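Long-range contacts in Vv2_1132 (Vibrio vulnificus CMCP6, PDB 5Y9S), which probably regulates transcription as a LysR-family protein, with a helix-turn-helix DNA-binding region and an effector-binding domain, and assembles as a tetramer: residues T100-C105 / N289-V294; T151-T156 / Q296-I301; K181-V186 / V251-I256; R189-L194 / A268-K273. All blocks are in the same frame, centred on the assembly; numbering follows the deposited sequence.

Contact 1. Residues T100-C105 / N289-V294; sequences TVRIVC and NHRAAV
The guanidinium of R291 holds the backbone carbonyl of T100 end-on, both terminal nitrogens converging on the single oxygen. R291 NH2 lies 2.7 Å from T100 O and R291 NH1 2.9 Å from it. This forked bond ties strand 100-105, the first strand of the periplasmic-binding-protein-like regulatory domain, to the start of its last helix, 292-300, where R291 occupies the N-cap position. T100 O lies in the guanidinium plane, but the two N-H groups meet the carbonyl differently: NH1 comes almost straight down the C=O bond, whereas NH2 stands above the carbonyl plane. The shared acceptor bends both bonds, the one from NH2 having an N-H...O angle of 149°.

R102, from the same strand, brings its NH1 to 4.0 Å from NH1 of R291, the two guanidinium planes standing nearly perpendicular at 77°. The pair gathers round the carboxylate of D152, which forms a salt bridge to each arginine and so probably offsets their charge. The hydroxyl of T100 is turned to T97 instead.

Below this polar layer the contact becomes apolar. V101 carries CG1 opposite its backbone N (chi1 -172°), which leaves CG2 as the branch facing the helix start. V101 CG2 packs on A293 CB at 4.0 Å, and the same methyl lies 3.8 Å from A293 O.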
loop_
_atom_site.group_PDB
_atom_site.type_symbol
_atom_site.label_atom_id
_atom_site.label_comp_id
_atom_site.label_asym_id
_atom_site.label_seq_id
_atom_site.Cartn_x
_atom_site.Cartn_y
_atom_site.Cartn_z
ATOM N N THR D 100 35.834 10.570 3.176
ATOM C CA THR D 100 35.048 10.220 2.006
ATOM C C THR D 100 34.502 11.491 1.374
ATOM O O THR D 100 33.874 12.313 2.052
ATOM C CB THR D 100 33.891 9.278 2.360
ATOM O OG1 THR D 100 34.395 8.038 2.878
ATOM C CG2 THR D 100 33.056 9.004 1.131
ATOM N N VAL D 101 34.749 11.647 0.079
ATOM C CA VAL D 101 34.179 12.723 -0.716
ATOM C C VAL D 101 33.005 12.137 -1.491
ATOM O O VAL D 101 33.172 11.167 -2.244
ATOM C CB VAL D 101 35.229 13.340 -1.655
ATOM C CG1 VAL D 101 34.675 14.581 -2.342
ATOM C CG2 VAL D 101 36.497 13.683 -0.882
ATOM N N ARG D 102 31.814 12.706 -1.276
ATOM C CA ARG D 102 30.571 12.236 -1.886
ATOM C C ARG D 102 30.329 13.038 -3.159
ATOM O O ARG D 102 30.282 14.270 -3.117
ATOM C CB ARG D 102 29.394 12.384 -0.919
ATOM C CG ARG D 102 29.232 11.223 0.071
ATOM C CD ARG D 102 28.598 11.661 1.407
ATOM N NE ARG D 102 28.968 13.026 1.800
ATOM C CZ ARG D 102 28.281 13.773 2.664
ATOM N NH1 ARG D 102 28.695 14.997 2.962
ATOM N NH2 ARG D 102 27.167 13.302 3.226
ATOM N N ILE D 103 30.198 12.345 -4.288
ATOM C CA ILE D 103 30.115 12.986 -5.594
ATOM C C ILE D 103 28.872 12.471 -6.300
ATOM O O ILE D 103 28.627 11.261 -6.326
ATOM C CB ILE D 103 31.377 12.720 -6.434
ATOM C CG1 ILE D 103 32.604 13.348 -5.752
ATOM C CG2 ILE D 103 31.186 13.260 -7.819
ATOM C CD1 ILE D 103 33.939 12.842 -6.248
ATOM N N VAL D 104 28.073 13.388 -6.836
ATOM C CA VAL D 104 26.883 13.067 -7.614
ATOM C C VAL D 104 27.047 13.689 -8.996
ATOM O O VAL D 104 27.636 14.769 -9.127
ATOM C CB VAL D 104 25.599 13.586 -6.929
ATOM C CG1 VAL D 104 25.651 15.096 -6.774
ATOM C CG2 VAL D 104 24.374 13.218 -7.723
ATOM N N CYS D 105 26.544 13.006 -10.020
ATOM C CA CYS D 105 26.609 13.496 -11.393
ATOM C C CYS D 105 25.757 12.600 -12.276
ATOM O O CYS D 105 25.206 11.588 -11.832
ATOM C CB CYS D 105 28.035 13.518 -11.928
ATOM S SG CYS D 105 28.816 11.886 -11.845
ATOM N N ASN D 289 29.842 24.091 3.612
ATOM C CA ASN D 289 30.447 22.772 3.804
ATOM C C ASN D 289 31.957 22.944 3.796
ATOM O O ASN D 289 32.552 23.200 2.741
ATOM C CB ASN D 289 29.999 21.792 2.718
ATOM C CG ASN D 289 30.549 20.384 2.921
ATOM O OD1 ASN D 289 31.723 20.108 2.658
ATOM N ND2 ASN D 289 29.686 19.479 3.358
ATOM N N HIS D 290 32.575 22.806 4.961
ATOM C CA HIS D 290 34.021 22.942 5.106
ATOM C C HIS D 290 34.575 21.641 5.676
ATOM O O HIS D 290 34.917 21.557 6.856
ATOM C CB HIS D 290 34.371 24.158 5.993
ATOM C CG HIS D 290 33.638 25.410 5.617
ATOM N ND1 HIS D 290 32.443 25.777 6.200
ATOM C CD2 HIS D 290 33.918 26.366 4.697
ATOM C CE1 HIS D 290 32.027 26.912 5.666
ATOM N NE2 HIS D 290 32.902 27.289 4.750
ATOM N N ARG D 291 34.644 20.616 4.839
ATOM C CA ARG D 291 35.367 19.398 5.166
ATOM C C ARG D 291 36.705 19.444 4.440
ATOM O O ARG D 291 36.764 19.807 3.260
ATOM C CB ARG D 291 34.568 18.153 4.771
ATOM C CG ARG D 291 33.098 18.171 5.236
ATOM C CD ARG D 291 32.374 16.850 4.949
ATOM N NE ARG D 291 33.319 15.744 4.994
ATOM C CZ ARG D 291 33.445 14.808 4.063
ATOM N NH1 ARG D 291 32.655 14.795 2.988
ATOM N NH2 ARG D 291 34.367 13.874 4.220
ATOM N N ALA D 292 37.776 19.095 5.148
ATOM C CA ALA D 292 39.096 19.193 4.539
ATOM C C ALA D 292 39.256 18.222 3.374
ATOM O O ALA D 292 39.993 18.513 2.422
ATOM C CB ALA D 292 40.184 18.962 5.584
ATOM N N ALA D 293 38.577 17.073 3.425
ATOM C CA ALA D 293 38.610 16.171 2.282
ATOM C C ALA D 293 37.983 16.832 1.059
ATOM O O ALA D 293 38.516 16.739 -0.052
ATOM C CB ALA D 293 37.904 14.859 2.626
ATOM N N VAL D 294 36.870 17.536 1.250
ATOM C CA VAL D 294 36.233 18.209 0.127
ATOM C C VAL D 294 37.112 19.347 -0.388
ATOM O O VAL D 294 37.287 19.514 -1.601
ATOM C CB VAL D 294 34.832 18.699 0.529
ATOM C CG1 VAL D 294 34.152 19.369 -0.647
ATOM C CG2 VAL D 294 34.021 17.541 1.020
#

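Contact 2. Residues T151-T156 / Q296-I301; sequences TDLLFT and QFWQEI
L153 reaches from its strand toward helix 296-300 and fits between F297 and W298. Its CB already leaves the backbone on the helix side, and CG, opposite the carbonyl carbon (chi1 -58°), carries the two methyls forward as a fork. One prong, L153 CD1, presses closely on F297 CD1 at 3.4 Å and lies against the neighbouring CE1 at 3.7 Å. The other, L153 CD2, meets the rim of the indole close to the ring plane, 3.7 Å from W298 CE3.

Two residues further on, F155 offers the end of its ring. F155 CZ lies 4.0 Å from F297 CE1, which approaches in the plane of the F155 ring, at its edge. The same CZ is 3.9 Å from I301 CD1, the tip of a side chain coming from the opposite direction.

All five residues are buried, and the contact is wholly apolar. It is the strand-helix layer of an alpha/beta subdomain: the strand and helix segments run 32° from parallel with their axes 11.5 Å apart. Strand 277-286 adds C283 against L153, F155 and W298, while strand 172-186 supplies I177 to F155 and I301, and strand 100-105 flanks L153 through V101.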
loop_
_atom_site.group_PDB
_atom_site.type_symbol
_atom_site.label_atom_id
_atom_site.label_comp_id
_atom_site.label_asym_id
_atom_site.label_seq_id
_atom_site.Cartn_x
_atom_site.Cartn_y
_atom_site.Cartn_z
ATOM N N THR D 151 25.476 15.299 0.099
ATOM C CA THR D 151 26.531 15.039 -0.871
ATOM C C THR D 151 27.460 16.240 -0.875
ATOM O O THR D 151 27.094 17.322 -0.418
ATOM C CB THR D 151 25.986 14.776 -2.285
ATOM O OG1 THR D 151 26.992 14.114 -3.060
ATOM C CG2 THR D 151 25.614 16.074 -2.970
ATOM N N ASP D 152 28.672 16.039 -1.391
ATOM C CA ASP D 152 29.725 17.048 -1.304
ATOM C C ASP D 152 29.981 17.797 -2.602
ATOM O O ASP D 152 30.235 19.006 -2.566
ATOM C CB ASP D 152 31.026 16.393 -0.846
ATOM C CG ASP D 152 30.859 15.665 0.470
ATOM O OD1 ASP D 152 31.312 14.509 0.574
ATOM O OD2 ASP D 152 30.256 16.254 1.394
ATOM N N LEU D 153 29.954 17.113 -3.745
ATOM C CA LEU D 153 30.233 17.752 -5.023
ATOM C C LEU D 153 29.240 17.275 -6.067
ATOM O O LEU D 153 28.762 16.140 -6.028
ATOM C CB LEU D 153 31.653 17.485 -5.525
ATOM C CG LEU D 153 32.802 17.907 -4.607
ATOM C CD1 LEU D 153 34.086 17.204 -5.019
ATOM C CD2 LEU D 153 32.972 19.411 -4.649
ATOM N N LEU D 154 28.944 18.161 -7.004
ATOM C CA LEU D 154 28.082 17.848 -8.128
ATOM C C LEU D 154 28.800 18.281 -9.398
ATOM O O LEU D 154 29.226 19.433 -9.510
ATOM C CB LEU D 154 26.729 18.548 -7.979
ATOM C CG LEU D 154 25.929 18.702 -9.264
ATOM C CD1 LEU D 154 25.212 17.388 -9.631
ATOM C CD2 LEU D 154 24.950 19.861 -9.157
ATOM N N PHE D 155 28.976 17.356 -10.330
ATOM C CA PHE D 155 29.519 17.668 -11.648
ATOM C C PHE D 155 28.377 17.679 -12.647
ATOM O O PHE D 155 27.525 16.785 -12.618
ATOM C CB PHE D 155 30.572 16.646 -12.055
ATOM C CG PHE D 155 31.827 16.751 -11.272
ATOM C CD1 PHE D 155 31.933 16.142 -10.033
ATOM C CD2 PHE D 155 32.903 17.469 -11.760
ATOM C CE1 PHE D 155 33.092 16.245 -9.293
ATOM C CE2 PHE D 155 34.068 17.580 -11.028
ATOM C CZ PHE D 155 34.166 16.974 -9.792
ATOM N N THR D 156 28.343 18.690 -13.514
ATOM C CA THR D 156 27.221 18.816 -14.439
ATOM C C THR D 156 27.608 19.704 -15.613
ATOM O O THR D 156 28.562 20.482 -15.544
ATOM C CB THR D 156 25.982 19.387 -13.734
ATOM O OG1 THR D 156 24.829 19.247 -14.577
ATOM C CG2 THR D 156 26.205 20.856 -13.398
ATOM N N GLN D 296 40.457 19.632 -0.093
ATOM C CA GLN D 296 41.613 19.067 -0.785
ATOM C C GLN D 296 41.243 18.653 -2.201
ATOM O O GLN D 296 42.008 18.883 -3.145
ATOM C CB GLN D 296 42.176 17.874 -0.015
ATOM C CG GLN D 296 42.928 18.228 1.251
ATOM C CD GLN D 296 43.323 16.991 2.040
ATOM O OE1 GLN D 296 42.870 15.887 1.743
ATOM N NE2 GLN D 296 44.168 17.171 3.046
ATOM N N PHE D 297 40.053 18.068 -2.371
ATOM C CA PHE D 297 39.578 17.719 -3.705
ATOM C C PHE D 297 39.343 18.963 -4.548
ATOM O O PHE D 297 39.801 19.046 -5.695
ATOM C CB PHE D 297 38.290 16.905 -3.609
ATOM C CG PHE D 297 37.919 16.217 -4.893
ATOM C CD1 PHE D 297 37.363 16.930 -5.942
ATOM C CD2 PHE D 297 38.138 14.857 -5.055
ATOM C CE1 PHE D 297 37.026 16.300 -7.122
ATOM C CE2 PHE D 297 37.800 14.224 -6.234
ATOM C CZ PHE D 297 37.247 14.950 -7.267
ATOM N N TRP D 298 38.608 19.933 -3.999
ATOM C CA TRP D 298 38.245 21.121 -4.769
ATOM C C TRP D 298 39.480 21.916 -5.180
ATOM O O TRP D 298 39.605 22.324 -6.341
ATOM C CB TRP D 298 37.282 21.981 -3.953
ATOM C CG TRP D 298 36.849 23.224 -4.627
ATOM C CD1 TRP D 298 37.542 24.396 -4.711
ATOM C CD2 TRP D 298 35.609 23.441 -5.315
ATOM N NE1 TRP D 298 36.812 25.328 -5.408
ATOM C CE2 TRP D 298 35.622 24.767 -5.792
ATOM C CE3 TRP D 298 34.489 22.644 -5.570
ATOM C CZ2 TRP D 298 34.556 25.315 -6.515
ATOM C CZ3 TRP D 298 33.427 23.189 -6.286
ATOM C CH2 TRP D 298 33.473 24.511 -6.753
ATOM N N GLN D 299 40.415 22.125 -4.248
ATOM C CA GLN D 299 41.615 22.896 -4.557
ATOM C C GLN D 299 42.473 22.222 -5.614
ATOM O O GLN D 299 43.346 22.873 -6.196
ATOM C CB GLN D 299 42.437 23.134 -3.286
ATOM C CG GLN D 299 42.267 24.531 -2.693
ATOM C CD GLN D 299 41.079 24.646 -1.738
ATOM O OE1 GLN D 299 40.507 23.647 -1.309
ATOM N NE2 GLN D 299 40.705 25.876 -1.406
ATOM N N GLU D 300 42.245 20.942 -5.888
ATOM C CA GLU D 300 43.047 20.266 -6.896
ATOM C C GLU D 300 42.496 20.453 -8.314
ATOM O O GLU D 300 43.276 20.447 -9.277
ATOM C CB GLU D 300 43.169 18.780 -6.536
ATOM C CG GLU D 300 44.537 18.174 -6.854
ATOM C CD GLU D 300 44.803 18.131 -8.339
ATOM O OE1 GLU D 300 43.910 17.675 -9.085
ATOM O OE2 GLU D 300 45.894 18.555 -8.764
ATOM N N ILE D 301 41.190 20.652 -8.474
ATOM C CA ILE D 301 40.586 20.870 -9.791
ATOM C C ILE D 301 40.323 22.370 -9.922
ATOM O O ILE D 301 39.231 22.864 -9.637
ATOM C CB ILE D 301 39.311 20.040 -9.988
ATOM C CG1 ILE D 301 38.460 20.026 -8.722
ATOM C CG2 ILE D 301 39.624 18.603 -10.387
ATOM C CD1 ILE D 301 37.161 19.295 -8.901
#

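Contact 3. Residues K181-V186 / V251-I256; sequences KVVPVV and VPMHVI
V185 and I256 meet tip to tip at the apolar centre of this contact, V185 CG1 standing 3.5 Å from I256 CD1. I256 already points its CB at the strand, and its CG1, between the backbone N and the carbonyl carbon (chi1 54°), carries CD1 to this meeting. The same I256 CD1 also lies 3.9 Å from V183 CG2, and V185 CG2 packs across V251 CG2 at 3.8 Å, the two valines crossing at about a right angle. V251 is backed in turn by L238 of helix 235-243.

V182 and P252 project from the other face of the sheet, side by side, with V182 CG2 4.1 Å from P252 CG. Farther out, the doubly bent chain of M253 folds over V183, bringing M253 SD to 4.0 Å from V183 CG2.

The polar part is the backbone ladder of strands 172-186 and 248-252, antiparallel neighbours in the mixed sheet of the regulatory domain. V183 and V251 form a hydrogen-bonded pair: V183 N donates to V251 O at 2.8 Å, and V251 N returns the bond to V183 O at 2.9 Å. V182 faces P252 in the adjoining non-hydrogen-bonded pair, so the missing N-H of the proline costs this ladder nothing. As the chain turns away after P252, M253 N still reaches K181 O at 3.0 Å, arriving with a C=O...N angle of 172°.

Polar bonding across the contact is thus left to the backbone, which sets the register of the strands, while the side chains contribute close apolar packing, mostly between branched aliphatic groups.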
loop_
_atom_site.group_PDB
_atom_site.type_symbol
_atom_site.label_atom_id
_atom_site.label_comp_id
_atom_site.label_asym_id
_atom_site.label_seq_id
_atom_site.Cartn_x
_atom_site.Cartn_y
_atom_site.Cartn_z
ATOM N N LYS D 181 34.235 21.291 -26.969
ATOM C CA LYS D 181 33.200 21.323 -27.986
ATOM C C LYS D 181 32.528 19.960 -28.083
ATOM O O LYS D 181 33.102 18.922 -27.717
ATOM C CB LYS D 181 33.773 21.734 -29.351
ATOM C CG LYS D 181 34.695 22.980 -29.335
ATOM C CD LYS D 181 33.906 24.286 -29.509
ATOM C CE LYS D 181 34.747 25.399 -30.145
ATOM N NZ LYS D 181 34.200 25.811 -31.475
ATOM N N VAL D 182 31.291 19.980 -28.550
ATOM C CA VAL D 182 30.577 18.778 -28.941
ATOM C C VAL D 182 30.729 18.645 -30.451
ATOM O O VAL D 182 30.272 19.508 -31.204
ATOM C CB VAL D 182 29.101 18.844 -28.526
ATOM C CG1 VAL D 182 28.334 17.724 -29.189
ATOM C CG2 VAL D 182 28.973 18.787 -26.994
ATOM N N VAL D 183 31.394 17.589 -30.905
ATOM C CA VAL D 183 31.804 17.520 -32.311
ATOM C C VAL D 183 31.152 16.354 -33.032
ATOM O O VAL D 183 30.852 15.330 -32.410
ATOM C CB VAL D 183 33.327 17.430 -32.431
ATOM C CG1 VAL D 183 33.959 18.636 -31.734
ATOM C CG2 VAL D 183 33.834 16.096 -31.861
ATOM N N PRO D 184 30.886 16.475 -34.329
ATOM C CA PRO D 184 30.359 15.329 -35.084
ATOM C C PRO D 184 31.498 14.384 -35.442
ATOM O O PRO D 184 32.533 14.815 -35.959
ATOM C CB PRO D 184 29.754 15.976 -36.330
ATOM C CG PRO D 184 30.604 17.212 -36.541
ATOM C CD PRO D 184 31.018 17.684 -35.163
ATOM N N VAL D 185 31.314 13.096 -35.151
ATOM C CA VAL D 185 32.317 12.077 -35.436
ATOM C C VAL D 185 31.708 10.975 -36.288
ATOM O O VAL D 185 30.490 10.765 -36.303
ATOM C CB VAL D 185 32.916 11.456 -34.158
ATOM C CG1 VAL D 185 33.755 12.492 -33.396
ATOM C CG2 VAL D 185 31.801 10.839 -33.303
ATOM N N VAL D 186 32.593 10.246 -36.976
ATOM C CA VAL D 186 32.191 9.206 -37.917
ATOM C C VAL D 186 33.330 8.209 -38.049
ATOM O O VAL D 186 34.501 8.555 -37.873
ATOM C CB VAL D 186 31.805 9.822 -39.288
ATOM C CG1 VAL D 186 33.010 10.389 -39.976
ATOM C CG2 VAL D 186 31.116 8.801 -40.163
ATOM N N VAL D 251 29.234 14.297 -30.238
ATOM C CA VAL D 251 29.675 13.848 -28.915
ATOM C C VAL D 251 30.711 14.815 -28.376
ATOM O O VAL D 251 31.475 15.447 -29.121
ATOM C CB VAL D 251 30.282 12.428 -28.954
ATOM C CG1 VAL D 251 29.243 11.399 -29.359
ATOM C CG2 VAL D 251 31.516 12.385 -29.876
ATOM N N PRO D 252 30.754 14.947 -27.058
ATOM C CA PRO D 252 31.760 15.810 -26.431
ATOM C C PRO D 252 33.161 15.289 -26.704
ATOM O O PRO D 252 33.390 14.081 -26.742
ATOM C CB PRO D 252 31.411 15.728 -24.939
ATOM C CG PRO D 252 29.970 15.381 -24.917
ATOM C CD PRO D 252 29.728 14.501 -26.105
ATOM N N MET D 253 34.100 16.220 -26.902
ATOM C CA MET D 253 35.479 15.812 -27.150
ATOM C C MET D 253 35.994 14.880 -26.069
ATOM O O MET D 253 36.697 13.919 -26.371
ATOM C CB MET D 253 36.420 17.027 -27.256
ATOM C CG MET D 253 36.443 17.725 -28.600
ATOM S SD MET D 253 37.249 16.706 -29.835
ATOM C CE MET D 253 38.901 16.513 -29.216
ATOM N N HIS D 254 35.657 15.131 -24.801
ATOM C CA HIS D 254 36.334 14.381 -23.744
ATOM C C HIS D 254 35.963 12.900 -23.736
ATOM O O HIS D 254 36.656 12.097 -23.095
ATOM C CB HIS D 254 36.049 15.004 -22.369
ATOM C CG HIS D 254 34.724 14.626 -21.790
ATOM N ND1 HIS D 254 33.589 15.387 -21.964
ATOM C CD2 HIS D 254 34.356 13.563 -21.038
ATOM C CE1 HIS D 254 32.575 14.810 -21.336
ATOM N NE2 HIS D 254 33.013 13.698 -20.773
ATOM N N VAL D 255 34.902 12.518 -24.452
ATOM C CA VAL D 255 34.493 11.119 -24.508
ATOM C C VAL D 255 35.243 10.333 -25.577
ATOM O O VAL D 255 35.260 9.097 -25.519
ATOM C CB VAL D 255 32.962 11.062 -24.705
ATOM C CG1 VAL D 255 32.475 9.658 -24.917
ATOM C CG2 VAL D 255 32.270 11.660 -23.488
ATOM N N ILE D 256 35.931 11.002 -26.508
ATOM C CA ILE D 256 36.520 10.331 -27.660
ATOM C C ILE D 256 38.030 10.523 -27.740
ATOM O O ILE D 256 38.620 10.292 -28.798
ATOM C CB ILE D 256 35.861 10.803 -28.968
ATOM C CG1 ILE D 256 35.928 12.325 -29.040
ATOM C CG2 ILE D 256 34.435 10.354 -29.029
ATOM C CD1 ILE D 256 35.557 12.920 -30.395
#

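Contact 4. Residues R189-L194 / A268-K273; sequences RLLESL and AFEEQK
L194 forms the close part of this surface contact, laying its side chain across A268 and F269. L194 CD2 approaches A268 CB to 3.6 Å, and the same methyl is 3.9 Å from F269 CZ. The rest of the leucine follows the ring, with L194 CG 4.0 Å from F269 CZ and L194 CB 4.0 Å from F269 CE1, and the two side chains cross at about a right angle. Within its own segment, A268 places CB over the centre of the F269 ring. The alanine methyl thus has two neighbours: it touches the leucine and covers one face of the ring.

The other half is much looser. L191 extends its side chain with CG opposite the backbone N (chi1 -173°), yet L191 CD1 comes no nearer than 4.2 Å to E270 OE2 and 4.5 Å to A268 CA. L191 and E270 are both partly exposed, and their meeting is a distant brush between a methyl and a carboxylate.

Local bonds accompany the turn in each partner. In the helix-like turn 189-193, S193 OG donates to L190 O at 2.9 Å. Across from it, F269 to Q272 form a type I beta turn closed by Q272 N bonding to F269 O at 2.7 Å.

The contact joins two loops, one following strand 172-186 and the other leading from strand 266-267 to strand 277-286. V186 of strand 172-186 touches both L191 and A268, while W275 meets the F269 ring edge-to-face.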
loop_
_atom_site.group_PDB
_atom_site.type_symbol
_atom_site.label_atom_id
_atom_site.label_comp_id
_atom_site.label_asym_id
_atom_site.label_seq_id
_atom_site.Cartn_x
_atom_site.Cartn_y
_atom_site.Cartn_z
ATOM N N ARG D 189 35.794 4.767 -42.491
ATOM C CA ARG D 189 35.366 4.210 -43.770
ATOM C C ARG D 189 34.208 5.007 -44.373
ATOM O O ARG D 189 34.145 5.185 -45.596
ATOM C CB ARG D 189 35.016 2.733 -43.591
ATOM C CG ARG D 189 33.560 2.441 -43.455
ATOM C CD ARG D 189 33.316 1.268 -42.534
ATOM N NE ARG D 189 31.908 0.909 -42.577
ATOM C CZ ARG D 189 31.293 0.205 -41.637
ATOM N NH1 ARG D 189 29.996 -0.066 -41.757
ATOM N NH2 ARG D 189 31.978 -0.228 -40.581
ATOM N N LEU D 190 33.330 5.550 -43.528
ATOM C CA LEU D 190 32.151 6.304 -43.930
ATOM C C LEU D 190 32.435 7.750 -44.310
ATOM O O LEU D 190 31.504 8.440 -44.747
ATOM C CB LEU D 190 31.140 6.310 -42.795
ATOM C CG LEU D 190 29.934 5.403 -42.948
ATOM C CD1 LEU D 190 28.980 5.681 -41.823
ATOM C CD2 LEU D 190 29.286 5.684 -44.277
ATOM N N LEU D 191 33.673 8.232 -44.148
ATOM C CA LEU D 191 33.922 9.668 -44.257
ATOM C C LEU D 191 33.635 10.203 -45.665
ATOM O O LEU D 191 33.147 11.328 -45.819
ATOM C CB LEU D 191 35.362 9.976 -43.838
ATOM C CG LEU D 191 35.697 11.466 -43.753
ATOM C CD1 LEU D 191 35.150 12.027 -42.470
ATOM C CD2 LEU D 191 37.206 11.732 -43.873
ATOM N N GLU D 192 33.931 9.422 -46.706
ATOM C CA GLU D 192 33.720 9.928 -48.058
ATOM C C GLU D 192 32.257 9.887 -48.484
ATOM O O GLU D 192 31.876 10.612 -49.407
ATOM C CB GLU D 192 34.582 9.159 -49.069
ATOM C CG GLU D 192 34.016 7.818 -49.524
ATOM C CD GLU D 192 34.804 7.210 -50.687
ATOM O OE1 GLU D 192 35.955 6.774 -50.465
ATOM O OE2 GLU D 192 34.268 7.161 -51.816
ATOM N N SER D 193 31.423 9.081 -47.829
ATOM C CA SER D 193 30.000 9.095 -48.144
ATOM C C SER D 193 29.291 10.360 -47.668
ATOM O O SER D 193 28.127 10.569 -48.034
ATOM C CB SER D 193 29.314 7.874 -47.532
ATOM O OG SER D 193 29.014 8.102 -46.167
ATOM N N LEU D 194 29.947 11.201 -46.869
ATOM C CA LEU D 194 29.305 12.380 -46.292
ATOM C C LEU D 194 29.205 13.547 -47.269
ATOM O O LEU D 194 30.215 14.006 -47.798
ATOM C CB LEU D 194 30.053 12.824 -45.034
ATOM C CG LEU D 194 29.496 12.331 -43.692
ATOM C CD1 LEU D 194 29.043 10.866 -43.742
ATOM C CD2 LEU D 194 30.511 12.544 -42.580
ATOM N N ALA D 268 34.045 14.838 -38.377
ATOM C CA ALA D 268 33.466 15.103 -39.688
ATOM C C ALA D 268 33.259 16.602 -39.876
ATOM O O ALA D 268 32.998 17.335 -38.921
ATOM C CB ALA D 268 32.134 14.365 -39.868
ATOM N N PHE D 269 33.376 17.051 -41.120
ATOM C CA PHE D 269 33.191 18.465 -41.459
ATOM C C PHE D 269 34.171 19.362 -40.710
ATOM O O PHE D 269 33.841 20.485 -40.327
ATOM C CB PHE D 269 31.749 18.904 -41.209
ATOM C CG PHE D 269 30.721 17.878 -41.607
ATOM C CD1 PHE D 269 30.769 17.271 -42.859
ATOM C CD2 PHE D 269 29.702 17.525 -40.739
ATOM C CE1 PHE D 269 29.822 16.342 -43.238
ATOM C CE2 PHE D 269 28.736 16.588 -41.114
ATOM C CZ PHE D 269 28.799 16.002 -42.365
ATOM N N GLU D 270 35.379 18.844 -40.510
ATOM C CA GLU D 270 36.547 19.542 -39.991
ATOM C C GLU D 270 36.561 21.001 -40.404
ATOM O O GLU D 270 36.898 21.877 -39.604
ATOM C CB GLU D 270 37.831 18.870 -40.499
ATOM C CG GLU D 270 37.884 17.342 -40.326
ATOM C CD GLU D 270 37.073 16.555 -41.376
ATOM O OE1 GLU D 270 36.053 17.077 -41.887
ATOM O OE2 GLU D 270 37.448 15.394 -41.671
ATOM N N GLU D 271 36.204 21.254 -41.663
ATOM C CA GLU D 271 36.257 22.608 -42.199
ATOM C C GLU D 271 35.325 23.546 -41.432
ATOM O O GLU D 271 35.672 24.709 -41.186
ATOM C CB GLU D 271 35.928 22.577 -43.701
ATOM C CG GLU D 271 34.518 22.038 -44.067
ATOM C CD GLU D 271 34.441 20.519 -44.329
ATOM O OE1 GLU D 271 35.453 19.806 -44.134
ATOM O OE2 GLU D 271 33.347 20.037 -44.719
ATOM N N GLN D 272 34.160 23.045 -41.000
ATOM C CA GLN D 272 33.101 23.889 -40.441
ATOM C C GLN D 272 33.146 23.869 -38.912
ATOM O O GLN D 272 32.397 23.152 -38.241
ATOM C CB GLN D 272 31.750 23.442 -40.978
ATOM C CG GLN D 272 31.464 23.980 -42.364
ATOM C CD GLN D 272 31.273 22.875 -43.368
ATOM O OE1 GLN D 272 30.854 21.774 -43.017
ATOM N NE2 GLN D 272 31.576 23.157 -44.628
ATOM N N LYS D 273 34.017 24.720 -38.355
ATOM C CA LYS D 273 34.217 24.749 -36.907
ATOM C C LYS D 273 32.971 25.211 -36.164
ATOM O O LYS D 273 32.782 24.853 -34.995
ATOM C CB LYS D 273 35.393 25.657 -36.554
ATOM C CG LYS D 273 36.444 25.755 -37.648
ATOM C CD LYS D 273 37.173 24.433 -37.850
ATOM C CE LYS D 273 37.978 24.025 -36.625
ATOM N NZ LYS D 273 39.053 23.054 -36.987
#

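Overall arrangement
The four contacts fall into two pairs within the regulatory domain. Contacts 1 and 2 have centres 6 Å apart, share helix 292-300 and use the neighbouring strands 100-105 and 153-157, which also touch where C105 CB lies 3.4 Å from F155 O. Contacts 3 and 4, 13 Å apart between centres, meet through P184 O and A268 N at 2.9 Å and through V186. The pairs lie well apart, with 24 Å between the centres of contacts 2 and 3, but strand 172-186 runs from one to the other. This matches the two-subdomain build of LysR regulatory domains, in which an effector typically binds in the cleft between the subdomains.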